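Long-range contact in CurF (Lyngbya majuscula, PDB 5DP2), which probably forms the cyclopropane ring in curacin A biosynthesis, as an NADP-binding enoyl reductase-like domain of a polyketide synthase: residues 37-42 against 86-91. Sequence-based numbering, arbitrary orientation.
Sequences TEVEVQ and GTVVAV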
ATOM      1  N   THR A  37       9.845  19.097  19.877  1.00  7.13           N
ATOM      2  CA  THR A  37       9.564  19.077  18.430  1.00  7.83           C
ATOM      3  C   THR A  37       8.803  17.830  17.970  1.00  7.34           C
ATOM      4  O   THR A  37       8.840  17.491  16.792  1.00  9.64           O
ATOM      5  CB  THR A  37      10.764  19.377  17.554  1.00  9.31           C
ATOM      6  OG1 THR A  37      11.662  18.316  17.738  1.00 10.53           O
ATOM      7  CG2 THR A  37      11.383  20.720  17.901  1.00 11.47           C
ATOM      8  N   GLU A  38       8.072  17.198  18.882  1.00  7.08           N
ATOM      9  CA  GLU A  38       7.269  16.019  18.576  1.00  7.06           C
ATOM     10  C   GLU A  38       5.782  16.324  18.633  1.00  6.76           C
ATOM     11  O   GLU A  38       5.365  17.329  19.205  1.00  7.66           O
ATOM     12  CB  GLU A  38       7.597  14.901  19.558  1.00  7.62           C
ATOM     13  CG  GLU A  38       9.023  14.385  19.473  1.00  9.37           C
ATOM     14  CD  GLU A  38       9.346  13.304  20.484  1.00  9.82           C
ATOM     15  OE1 GLU A  38       8.778  13.273  21.588  1.00  9.79           O
ATOM     16  OE2 GLU A  38      10.243  12.513  20.172  1.00 16.04           O
ATOM     17  N   VAL A  39       4.987  15.408  18.055  1.00  6.29           N
ATOM     18  CA  VAL A  39       3.533  15.460  18.068  1.00  6.50           C
ATOM     19  C   VAL A  39       3.008  14.084  18.491  1.00  6.31           C
ATOM     20  O   VAL A  39       3.518  13.068  18.016  1.00  7.74           O
ATOM     21  CB  VAL A  39       2.978  15.795  16.654  1.00  7.54           C
ATOM     22  CG1 VAL A  39       1.470  15.879  16.639  1.00  8.25           C
ATOM     23  CG2 VAL A  39       3.567  17.098  16.120  1.00  9.59           C
ATOM     24  N   GLU A  40       1.986  14.064  19.351  1.00  6.12           N
ATOM     25  CA  GLU A  40       1.334  12.806  19.753  1.00  6.13           C
ATOM     26  C   GLU A  40      -0.040  12.704  19.075  1.00  5.70           C
ATOM     27  O   GLU A  40      -0.886  13.610  19.212  1.00  6.38           O
ATOM     28  CB  GLU A  40       1.149  12.716  21.261  1.00  6.65           C
ATOM     29  CG  GLU A  40       0.659  11.344  21.710  1.00  7.54           C
ATOM     30  CD  GLU A  40       0.361  11.232  23.172  1.00  9.17           C
ATOM     31  OE1 GLU A  40       0.613  10.134  23.732  1.00 10.95           O
ATOM     32  OE2 GLU A  40      -0.142  12.225  23.741  1.00 11.09           O
ATOM     33  N   VAL A  41      -0.244  11.588  18.370  1.00  5.66           N
ATOM     34  CA  VAL A  41      -1.478  11.308  17.647  1.00  5.77           C
ATOM     35  C   VAL A  41      -2.177  10.097  18.297  1.00  5.38           C
ATOM     36  O   VAL A  41      -1.542   9.052  18.519  1.00  6.29           O
ATOM     37  CB  VAL A  41      -1.192  10.987  16.168  1.00  6.12           C
ATOM     38  CG1 VAL A  41      -2.488  10.728  15.417  1.00  6.90           C
ATOM     39  CG2 VAL A  41      -0.408  12.127  15.525  1.00  7.46           C
ATOM     40  N   GLN A  42      -3.462  10.250  18.614  1.00  5.58           N
ATOM     41  CA  GLN A  42      -4.291   9.111  19.031  1.00  6.04           C
ATOM     42  C   GLN A  42      -4.840   8.438  17.771  1.00  5.94           C
ATOM     43  O   GLN A  42      -5.570   9.068  16.975  1.00  6.51           O
ATOM     44  CB  GLN A  42      -5.431   9.579  19.931  1.00  7.56           C
ATOM     45  CG  GLN A  42      -6.209   8.378  20.463  1.00 10.33           C
ATOM     46  CD  GLN A  42      -7.216   8.715  21.501  1.00 14.70           C
ATOM     47  OE1 GLN A  42      -7.319   9.839  21.937  1.00 17.42           O
ATOM     48  NE2 GLN A  42      -7.956   7.731  21.931  1.00 25.50           N
ATOM     49  N   GLY A  86      -5.546   9.521  12.501  1.00  5.45           N
ATOM     50  CA  GLY A  86      -5.987   9.793  13.855  1.00  5.91           C
ATOM     51  C   GLY A  86      -6.050  11.268  14.140  1.00  5.85           C
ATOM     52  O   GLY A  86      -6.119  12.108  13.227  1.00  6.40           O
ATOM     53  N   THR A  87      -6.066  11.577  15.432  1.00  6.20           N
ATOM     54  CA  THR A  87      -6.301  12.934  15.919  1.00  6.62           C
ATOM     55  C   THR A  87      -5.139  13.373  16.787  1.00  6.03           C
ATOM     56  O   THR A  87      -4.707  12.635  17.678  1.00  6.62           O
ATOM     57  CB  THR A  87      -7.585  12.979  16.760  1.00  8.79           C
ATOM     58  OG1 THR A  87      -8.659  12.409  15.987  1.00 11.90           O
ATOM     59  CG2 THR A  87      -7.936  14.393  17.203  1.00 10.33           C
ATOM     60  N   VAL A  88      -4.609  14.572  16.533  1.00  6.38           N
ATOM     61  CA  VAL A  88      -3.540  15.111  17.389  1.00  6.28           C
ATOM     62  C   VAL A  88      -4.110  15.370  18.796  1.00  6.42           C
ATOM     63  O   VAL A  88      -5.089  16.109  18.950  1.00  7.70           O
ATOM     64  CB  VAL A  88      -2.982  16.405  16.770  1.00  6.90           C
ATOM     65  CG1 VAL A  88      -1.961  17.061  17.708  1.00  7.57           C
ATOM     66  CG2 VAL A  88      -2.344  16.116  15.426  1.00  7.24           C
ATOM     67  N   VAL A  89      -3.475  14.772  19.808  1.00  6.29           N
ATOM     68  CA  VAL A  89      -3.925  14.923  21.193  1.00  6.79           C
ATOM     69  C   VAL A  89      -2.957  15.689  22.080  1.00  6.55           C
ATOM     70  O   VAL A  89      -3.374  16.169  23.136  1.00  8.27           O
ATOM     71  CB  VAL A  89      -4.308  13.580  21.838  1.00  8.14           C
ATOM     72  CG1 VAL A  89      -5.579  13.026  21.191  1.00  9.30           C
ATOM     73  CG2 VAL A  89      -3.153  12.591  21.816  1.00  8.21           C
ATOM     74  N   ALA A  90      -1.698  15.807  21.687  1.00  6.42           N
ATOM     75  CA  ALA A  90      -0.721  16.613  22.452  1.00  7.36           C
ATOM     76  C   ALA A  90       0.347  17.038  21.469  1.00  7.16           C
ATOM     77  O   ALA A  90       0.696  16.290  20.557  1.00  7.57           O
ATOM     78  CB  ALA A  90      -0.133  15.816  23.619  1.00  8.31           C
ATOM     79  N   VAL A  91       0.885  18.235  21.677  1.00  7.60           N
ATOM     80  CA  VAL A  91       1.883  18.778  20.794  1.00  7.79           C
ATOM     81  C   VAL A  91       3.080  19.254  21.614  1.00  7.71           C
ATOM     82  O   VAL A  91       2.924  19.903  22.660  1.00  8.89           O
ATOM     83  CB  VAL A  91       1.272  19.919  19.946  1.00  9.22           C
ATOM     84  CG1 VAL A  91       2.265  20.474  18.973  1.00 10.19           C
ATOM     85  CG2 VAL A  91       0.034  19.424  19.178  1.00 10.52           C
TER
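E40 lays its extended side chain across V89 and A90, the pair that faces it in a classic beta bulge between antiparallel strands. E40 O accepts a hydrogen bond from V89 N (2.9 Å) and a longer, weak one from A90 N (3.4 Å), while E40 N donates to A90 O. With CG anti to the backbone N (chi1 -172°), the acid reaches out until OE2 lies 3.6 Å from both V89 CG2 and A90 CB; the small alanine lets the chain pass, and OE1 forms a salt bridge with R31. With an alanine here, R31 would probably lose its carboxylate mate, and the methyls of V89 and A90 the acid chain lying over them. The other V89 branch, CG1, meets Q42 CB at 3.7 Å, the side chains running aslant. On the opposite face, V39 CG1 meets V88 CG1 at 3.8 Å, the two valines crossing at about a right angle, beta-branched residues that suit a strand. G86 CA comes within 3.2 Å of Q42 O, where a side chain would clash. In this GroES-like domain, V88 packs on strand 103-107, V39 on strand 124-126 and V41 on both, and strand 116-119 pairs with the other edge of strand 39-48.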